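Local coordinates for protein sugar phosphate isomerase/epimerase (Parabacteroides distasonis, PDB 3L23) that binds a magnesium ion in a TIM-barrel fold and probably acts as a sugar phosphate isomerase or epimerase, at residues K39-S44 / G288-A293; A247-S252 / Y272-E277. All coordinates share one frame; numbering follows the deposited sequence.

Overall arrangement
Residues 39-44 carry the last turn of helix 31-40, the first of the chain, and lead into strand 45-52. The chain then builds most of the barrel before helix 285-298 brings residues 288-293 back against this early turn, so contact 1 closes a loop of 243 residues between the first and last helices of the TIM barrel. Nested inside that loop, contact 2 joins residues 247-252, after strand 238-243, to residues 272-277 on and beyond strand 272-274, with helix 257-267 between them. The two centres lie about 11 Å apart and the contacts touch: L276 and F249 of contact 2 pack on helix 285-298, and V248 meets D291.

Contact 1. Residues K39-S44 / G288-A293; sequences KDMGYS and GVKDCA
Y43 reaches helix 285-298 with its phenol oxygen: OH donates to V289 O at 2.8 Å. The acceptor lies at the ring edge, in the ring plane, while the donor stands 31° out of the carbonyl plane. V289 O also takes the helical bond from A293 N, which comes from the opposite face of that plane, so one carbonyl serves two donors. Beside this bond the ring is packed obliquely by two apolar groups: V289 CG1, swung away from its own backbone N, approaches Y43 CE2 to 3.4 Å, and A293 CB lies 3.7 Å from the same carbon. Selenomethionine M41 packs next to it, against K290 and V289. Its SE lies 3.6 Å from K290 N, and its CE, carried by a chain bent at chi3 (-72°), touches V289 CG1 at 3.8 Å. The aliphatic part of K290 runs past M41, with K290 CD 3.8 Å from M41 CG, while its ammonium group turns to D294 in a salt bridge. Here the last barrel helix packs against the exit of the first, and the strands beneath are close by: Y43 and V289 both rest on L17 of strand 16-18, and Y43 also touches V274. A Schellman motif shapes that exit. G42, at positive phi (110°), leaves the helix, and its N bonds to K39 O at 2.9 Å. The turn leaves M41 O against the methyl of A293, and S44 then pairs through its backbone with I15 and K74.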
ATOM      1  N   LYS A  39       5.372  -9.110  17.016  1.00 30.24           N
ATOM      2  CA  LYS A  39       4.847 -10.460  17.135  1.00 31.00           C
ATOM      3  C   LYS A  39       3.985 -10.597  18.387  1.00 30.33           C
ATOM      4  O   LYS A  39       2.880 -11.124  18.324  1.00 30.89           O
ATOM      5  CB  LYS A  39       5.970 -11.507  17.183  1.00 30.93           C
ATOM      6  CG  LYS A  39       5.451 -12.946  17.270  1.00 31.77           C
ATOM      7  CD  LYS A  39       4.853 -13.443  15.958  1.00 33.16           C
ATOM      8  CE  LYS A  39       4.444 -14.921  16.119  1.00 35.69           C
ATOM      9  NZ  LYS A  39       4.192 -15.540  14.798  1.00 37.87           N
ATOM     10  N   ASP A  40       4.470 -10.104  19.524  1.00 30.12           N
ATOM     11  CA  ASP A  40       3.742 -10.248  20.793  1.00 30.58           C
ATOM     12  C   ASP A  40       2.406  -9.517  20.801  1.00 30.41           C
ATOM     13  O   ASP A  40       1.496  -9.925  21.527  1.00 31.11           O
ATOM     14  CB  ASP A  40       4.606  -9.787  21.975  1.00 30.79           C
ATOM     15  CG  ASP A  40       5.791 -10.715  22.249  1.00 34.80           C
ATOM     16  OD1 ASP A  40       5.787 -11.887  21.790  1.00 37.20           O
ATOM     17  OD2 ASP A  40       6.730 -10.282  22.977  1.00 36.66           O
HETATM   18  N   MSE A  41       2.299  -8.443  20.031  1.00 31.13           N
HETATM   19  CA  MSE A  41       1.029  -7.710  19.877  1.00 31.79           C
HETATM   20  C   MSE A  41      -0.003  -8.473  19.028  1.00 32.09           C
HETATM   21  O   MSE A  41      -1.174  -8.070  18.988  1.00 32.97           O
HETATM   22  CB  MSE A  41       1.277  -6.302  19.272  1.00 32.11           C
HETATM   23  CG  MSE A  41       2.028  -5.374  20.195  1.00 32.69           C
HETATM   24 SE   MSE A  41       2.048  -3.571  19.486  0.75 33.40          SE
HETATM   25  CE  MSE A  41       3.281  -3.792  18.026  1.00 34.70           C
ATOM     26  N   GLY A  42       0.419  -9.533  18.349  1.00 31.45           N
ATOM     27  CA  GLY A  42      -0.494 -10.409  17.603  1.00 31.18           C
ATOM     28  C   GLY A  42      -0.375 -10.339  16.096  1.00 32.03           C
ATOM     29  O   GLY A  42      -1.225 -10.875  15.398  1.00 32.64           O
ATOM     30  N   TYR A  43       0.671  -9.687  15.585  1.00 30.64           N
ATOM     31  CA  TYR A  43       0.902  -9.597  14.154  1.00 30.64           C
ATOM     32  C   TYR A  43       1.773 -10.741  13.657  1.00 31.95           C
ATOM     33  O   TYR A  43       2.672 -11.162  14.334  1.00 31.36           O
ATOM     34  CB  TYR A  43       1.577  -8.259  13.802  1.00 30.70           C
ATOM     35  CG  TYR A  43       0.703  -7.081  14.100  1.00 30.43           C
ATOM     36  CD1 TYR A  43      -0.307  -6.702  13.217  1.00 28.98           C
ATOM     37  CD2 TYR A  43       0.811  -6.373  15.298  1.00 30.83           C
ATOM     38  CE1 TYR A  43      -1.145  -5.649  13.502  1.00 29.58           C
ATOM     39  CE2 TYR A  43      -0.067  -5.287  15.581  1.00 28.56           C
ATOM     40  CZ  TYR A  43      -1.019  -4.922  14.649  1.00 30.02           C
ATOM     41  OH  TYR A  43      -1.911  -3.866  14.868  1.00 29.97           O
ATOM     42  N   SER A  44       1.534 -11.195  12.426  1.00 31.68           N
ATOM     43  CA  SER A  44       2.348 -12.257  11.838  1.00 33.11           C
ATOM     44  C   SER A  44       2.967 -11.964  10.469  1.00 32.30           C
ATOM     45  O   SER A  44       3.923 -12.636  10.066  1.00 32.41           O
ATOM     46  CB  SER A  44       1.464 -13.500  11.724  1.00 33.58           C
ATOM     47  OG  SER A  44       0.359 -13.168  10.890  1.00 38.83           O
ATOM     48  N   GLY A 288      -0.899   2.600  20.024  1.00 28.65           N
ATOM     49  CA  GLY A 288      -2.045   2.579  19.130  1.00 29.20           C
ATOM     50  C   GLY A 288      -2.102   1.323  18.284  1.00 28.61           C
ATOM     51  O   GLY A 288      -3.178   0.790  18.040  1.00 29.01           O
ATOM     52  N   VAL A 289      -0.955   0.859  17.786  1.00 28.96           N
ATOM     53  CA  VAL A 289      -0.887  -0.388  17.019  1.00 29.39           C
ATOM     54  C   VAL A 289      -1.365  -1.613  17.841  1.00 29.96           C
ATOM     55  O   VAL A 289      -2.061  -2.506  17.324  1.00 30.06           O
ATOM     56  CB  VAL A 289       0.532  -0.582  16.412  1.00 31.19           C
ATOM     57  CG1 VAL A 289       0.741  -2.017  15.899  1.00 31.60           C
ATOM     58  CG2 VAL A 289       0.747   0.449  15.276  1.00 30.77           C
ATOM     59  N   LYS A 290      -1.024  -1.645  19.112  1.00 31.04           N
ATOM     60  CA  LYS A 290      -1.562  -2.673  20.010  1.00 31.31           C
ATOM     61  C   LYS A 290      -3.076  -2.653  20.063  1.00 31.23           C
ATOM     62  O   LYS A 290      -3.725  -3.695  19.909  1.00 31.24           O
ATOM     63  CB  LYS A 290      -1.004  -2.453  21.410  1.00 31.77           C
ATOM     64  CG  LYS A 290      -1.536  -3.390  22.526  1.00 34.66           C
ATOM     65  CD  LYS A 290      -1.099  -4.836  22.306  1.00 39.56           C
ATOM     66  CE  LYS A 290      -1.176  -5.722  23.591  1.00 37.38           C
ATOM     67  NZ  LYS A 290      -2.597  -5.775  24.167  1.00 41.13           N
ATOM     68  N   ASP A 291      -3.635  -1.464  20.233  1.00 30.41           N
ATOM     69  CA  ASP A 291      -5.068  -1.303  20.346  1.00 30.59           C
ATOM     70  C   ASP A 291      -5.775  -1.747  19.050  1.00 30.86           C
ATOM     71  O   ASP A 291      -6.868  -2.339  19.093  1.00 30.82           O
ATOM     72  CB  ASP A 291      -5.429   0.144  20.677  1.00 30.41           C
ATOM     73  CG  ASP A 291      -5.127   0.532  22.120  1.00 33.21           C
ATOM     74  OD1 ASP A 291      -4.814  -0.340  22.981  1.00 32.88           O
ATOM     75  OD2 ASP A 291      -5.260   1.732  22.426  1.00 33.41           O
ATOM     76  N   CYS A 292      -5.160  -1.445  17.905  1.00 31.36           N
ATOM     77  CA  CYS A 292      -5.689  -1.924  16.610  1.00 31.18           C
ATOM     78  C   CYS A 292      -5.722  -3.472  16.522  1.00 31.29           C
ATOM     79  O   CYS A 292      -6.695  -4.059  16.062  1.00 30.67           O
ATOM     80  CB  CYS A 292      -4.921  -1.345  15.437  1.00 32.26           C
ATOM     81  SG  CYS A 292      -5.162   0.462  15.243  1.00 31.89           S
ATOM     82  N   ALA A 293      -4.646  -4.137  16.951  1.00 30.92           N
ATOM     83  CA  ALA A 293      -4.599  -5.591  16.973  1.00 30.57           C
ATOM     84  C   ALA A 293      -5.681  -6.123  17.884  1.00 30.30           C
ATOM     85  O   ALA A 293      -6.374  -7.063  17.526  1.00 31.19           O
ATOM     86  CB  ALA A 293      -3.202  -6.095  17.470  1.00 30.66           C
TER

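Contact 2. Residues A247-S252 / Y272-E277; sequences AVFGQS and YFVELE. With MG (magnesium ion), chain B; EDO (1,2-ethanediol), chain F.
At the C-terminal end of strand 272-274 in the TIM barrel, residues 272-277 supply E275 to the magnesium site, and the loop 247-252 packs alongside. F249 presents the far end of its ring to V274: CZ lies 3.8 Å from V274 CG1, and F249 CE2 is 3.9 Å from V274 CG2, so both methyls of V274 pack obliquely against the far end of the ring. Its CG is anti to the carbonyl carbon (chi1 -62°), and the ring reaches back to the strand from a type II turn, V248 to Q251. F257 and C292 also contact this ring. Further along, L276 brings CD1 to 3.4 Å from A247 O. A water within hydrogen-bonding distance of both A247 O (2.9 Å) and E275 O (2.7 Å) bridges the backbones beside this direct packing. E275 points its CB away from the loop; an extended chain, CG anti to the backbone N (chi1 -179°), carries the carboxylate to the metal. E275 OE1 binds magnesium at 2.0 Å, whereas E275 OE2 stays 3.4 Å from the ion and accepts a bond from a metal-bound water. H165, D216 and H242 complete the site with that water and a second one. At the other end of the strand, a 1,2-ethanediol, probably from the crystallisation liquor, lies over one face of the Y272 ring and exchanges hydrogen bonds with Y272 N and O. E275 thus serves both the loop packing and the metal: its backbone carbonyl lies beside the bridging water, while its carboxylate holds the metal through one oxygen and a coordinated water through the other, which probably restrains its rotation.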
ATOM      1  N   ALA A 247      -7.760   6.867  13.567  1.00 30.56           N
ATOM      2  CA  ALA A 247      -6.697   6.495  14.513  1.00 30.92           C
ATOM      3  C   ALA A 247      -6.950   5.071  14.985  1.00 30.32           C
ATOM      4  O   ALA A 247      -7.000   4.182  14.162  1.00 31.06           O
ATOM      5  CB  ALA A 247      -6.625   7.481  15.680  1.00 31.78           C
ATOM      6  N   VAL A 248      -7.114   4.819  16.285  1.00 30.16           N
ATOM      7  CA  VAL A 248      -7.386   3.455  16.706  1.00 30.18           C
ATOM      8  C   VAL A 248      -8.724   2.963  16.132  1.00 30.00           C
ATOM      9  O   VAL A 248      -9.744   3.681  16.164  1.00 29.66           O
ATOM     10  CB  VAL A 248      -7.366   3.323  18.252  1.00 30.86           C
ATOM     11  CG1 VAL A 248      -7.842   1.942  18.655  1.00 30.11           C
ATOM     12  CG2 VAL A 248      -5.940   3.656  18.736  1.00 31.07           C
ATOM     13  N   PHE A 249      -8.708   1.725  15.622  1.00 29.69           N
ATOM     14  CA  PHE A 249      -9.890   1.130  15.017  1.00 30.44           C
ATOM     15  C   PHE A 249     -11.110   1.229  15.919  1.00 30.09           C
ATOM     16  O   PHE A 249     -11.059   0.926  17.132  1.00 28.94           O
ATOM     17  CB  PHE A 249      -9.692  -0.334  14.678  1.00 30.02           C
ATOM     18  CG  PHE A 249      -8.619  -0.634  13.679  1.00 30.97           C
ATOM     19  CD1 PHE A 249      -8.037   0.340  12.861  1.00 29.19           C
ATOM     20  CD2 PHE A 249      -8.200  -1.921  13.541  1.00 31.07           C
ATOM     21  CE1 PHE A 249      -7.071   0.001  11.951  1.00 31.40           C
ATOM     22  CE2 PHE A 249      -7.256  -2.283  12.620  1.00 31.98           C
ATOM     23  CZ  PHE A 249      -6.716  -1.351  11.798  1.00 31.15           C
ATOM     24  N   GLY A 250     -12.223   1.668  15.325  1.00 30.29           N
ATOM     25  CA  GLY A 250     -13.487   1.741  16.023  1.00 30.47           C
ATOM     26  C   GLY A 250     -13.753   2.932  16.903  1.00 30.76           C
ATOM     27  O   GLY A 250     -14.798   3.020  17.486  1.00 32.00           O
ATOM     28  N   GLN A 251     -12.824   3.864  16.997  0.80 31.80           N
ATOM     29  CA  GLN A 251     -13.002   5.023  17.890  0.80 32.13           C
ATOM     30  C   GLN A 251     -13.524   6.283  17.210  0.80 30.99           C
ATOM     31  O   GLN A 251     -13.781   7.272  17.879  0.80 31.25           O
ATOM     32  CB  GLN A 251     -11.679   5.293  18.614  0.80 32.93           C
ATOM     33  CG  GLN A 251     -11.329   4.088  19.528  0.80 34.98           C
ATOM     34  CD  GLN A 251     -10.217   4.345  20.512  0.80 36.67           C
ATOM     35  OE1 GLN A 251      -9.613   5.430  20.558  0.80 41.67           O
ATOM     36  NE2 GLN A 251      -9.922   3.324  21.320  0.80 41.69           N
ATOM     37  N   SER A 252     -13.747   6.217  15.903  1.00 30.57           N
ATOM     38  CA  SER A 252     -14.291   7.348  15.160  1.00 30.39           C
ATOM     39  C   SER A 252     -15.678   6.969  14.707  1.00 31.30           C
ATOM     40  O   SER A 252     -16.104   5.820  14.869  1.00 32.37           O
ATOM     41  CB  SER A 252     -13.434   7.638  13.930  1.00 29.87           C
ATOM     42  OG  SER A 252     -13.743   6.761  12.893  1.00 29.95           O
ATOM     43  N   TYR A 272      -4.431  -8.666   4.170  1.00 33.70           N
ATOM     44  CA  TYR A 272      -4.649  -7.313   4.571  1.00 31.75           C
ATOM     45  C   TYR A 272      -3.560  -6.872   5.528  1.00 32.89           C
ATOM     46  O   TYR A 272      -2.897  -7.701   6.182  1.00 31.96           O
ATOM     47  CB  TYR A 272      -6.040  -7.087   5.192  1.00 31.65           C
ATOM     48  CG  TYR A 272      -6.221  -7.685   6.568  1.00 30.83           C
ATOM     49  CD1 TYR A 272      -5.849  -7.009   7.723  1.00 31.21           C
ATOM     50  CD2 TYR A 272      -6.790  -8.927   6.724  1.00 32.11           C
ATOM     51  CE1 TYR A 272      -6.032  -7.550   8.981  1.00 31.83           C
ATOM     52  CE2 TYR A 272      -6.955  -9.470   7.989  1.00 31.02           C
ATOM     53  CZ  TYR A 272      -6.591  -8.758   9.111  1.00 31.25           C
ATOM     54  OH  TYR A 272      -6.753  -9.294  10.387  1.00 33.23           O
ATOM     55  N   PHE A 273      -3.377  -5.557   5.582  1.00 32.33           N
ATOM     56  CA  PHE A 273      -2.433  -4.906   6.500  1.00 32.04           C
ATOM     57  C   PHE A 273      -3.079  -3.777   7.291  1.00 31.75           C
ATOM     58  O   PHE A 273      -3.773  -2.906   6.742  1.00 30.69           O
ATOM     59  CB  PHE A 273      -1.234  -4.376   5.739  1.00 31.70           C
ATOM     60  CG  PHE A 273      -0.538  -5.441   4.970  1.00 32.63           C
ATOM     61  CD1 PHE A 273       0.286  -6.329   5.622  1.00 32.71           C
ATOM     62  CD2 PHE A 273      -0.849  -5.675   3.642  1.00 32.63           C
ATOM     63  CE1 PHE A 273       0.880  -7.381   4.933  1.00 30.24           C
ATOM     64  CE2 PHE A 273      -0.253  -6.689   2.935  1.00 33.51           C
ATOM     65  CZ  PHE A 273       0.605  -7.581   3.591  1.00 30.38           C
ATOM     66  N   VAL A 274      -2.846  -3.821   8.595  1.00 30.55           N
ATOM     67  CA  VAL A 274      -3.190  -2.719   9.491  1.00 30.83           C
ATOM     68  C   VAL A 274      -2.328  -1.512   9.229  1.00 30.73           C
ATOM     69  O   VAL A 274      -1.104  -1.615   9.076  1.00 30.59           O
ATOM     70  CB  VAL A 274      -3.022  -3.147  11.009  1.00 30.54           C
ATOM     71  CG1 VAL A 274      -3.010  -1.922  11.937  1.00 29.93           C
ATOM     72  CG2 VAL A 274      -4.087  -4.180  11.364  1.00 31.63           C
ATOM     73  N   GLU A 275      -2.959  -0.341   9.210  1.00 31.06           N
ATOM     74  CA  GLU A 275      -2.240   0.904   9.112  1.00 31.99           C
ATOM     75  C   GLU A 275      -2.731   1.903  10.138  1.00 31.48           C
ATOM     76  O   GLU A 275      -3.941   1.972  10.423  1.00 31.26           O
ATOM     77  CB  GLU A 275      -2.389   1.479   7.712  1.00 32.32           C
ATOM     78  CG  GLU A 275      -1.620   2.769   7.586  1.00 34.87           C
ATOM     79  CD  GLU A 275      -1.533   3.266   6.173  1.00 41.71           C
ATOM     80  OE1 GLU A 275      -2.398   2.958   5.360  1.00 35.74           O
ATOM     81  OE2 GLU A 275      -0.581   4.007   5.878  1.00 49.54           O
ATOM     82  N   LEU A 276      -1.794   2.660  10.718  1.00 31.69           N
ATOM     83  CA  LEU A 276      -2.108   3.681  11.714  1.00 30.74           C
ATOM     84  C   LEU A 276      -1.267   4.917  11.427  1.00 31.46           C
ATOM     85  O   LEU A 276      -0.047   4.819  11.379  1.00 31.68           O
ATOM     86  CB  LEU A 276      -1.811   3.136  13.124  1.00 31.83           C
ATOM     87  CG  LEU A 276      -2.102   4.039  14.292  1.00 32.22           C
ATOM     88  CD1 LEU A 276      -3.614   4.212  14.402  1.00 31.10           C
ATOM     89  CD2 LEU A 276      -1.433   3.534  15.581  1.00 29.89           C
ATOM     90  N   GLU A 277      -1.885   6.067  11.211  0.70 32.14           N
ATOM     91  CA  GLU A 277      -1.089   7.276  11.007  0.70 34.34           C
ATOM     92  C   GLU A 277      -0.727   7.872  12.369  0.70 32.72           C
ATOM     93  O   GLU A 277      -1.009   7.265  13.406  0.70 31.39           O
ATOM     94  CB  GLU A 277      -1.721   8.245   9.959  0.70 35.80           C
ATOM     95  CG  GLU A 277      -2.985   8.968  10.238  0.70 39.16           C
ATOM     96  CD  GLU A 277      -3.460   9.642   8.932  0.70 38.06           C
ATOM     97  OE1 GLU A 277      -2.753  10.546   8.428  0.70 43.55           O
ATOM     98  OE2 GLU A 277      -4.488   9.211   8.378  0.70 38.38           O
TER
HETATM   99 MG    MG B   1      -2.656   2.934   3.387  1.00 16.51          MG
HETATM  100  C1  EDO F   5      -3.509 -10.680   7.121  1.00 28.67           C
HETATM  101  O1  EDO F   5      -2.824 -10.487   5.865  1.00 28.91           O
HETATM  102  C2  EDO F   5      -4.612 -11.711   6.970  1.00 31.53           C
HETATM  103  O2  EDO F   5      -3.995 -12.947   6.653  1.00 33.26           O
HETATM  104  O   HOH W   1      -5.857   3.424  11.650  1.00 16.80           O
HETATM  105  O   HOH W   2      -0.310   3.224   3.297  1.00 21.55           O
HETATM  106  O   HOH W   3      -2.495   5.056   3.335  1.00 20.44           O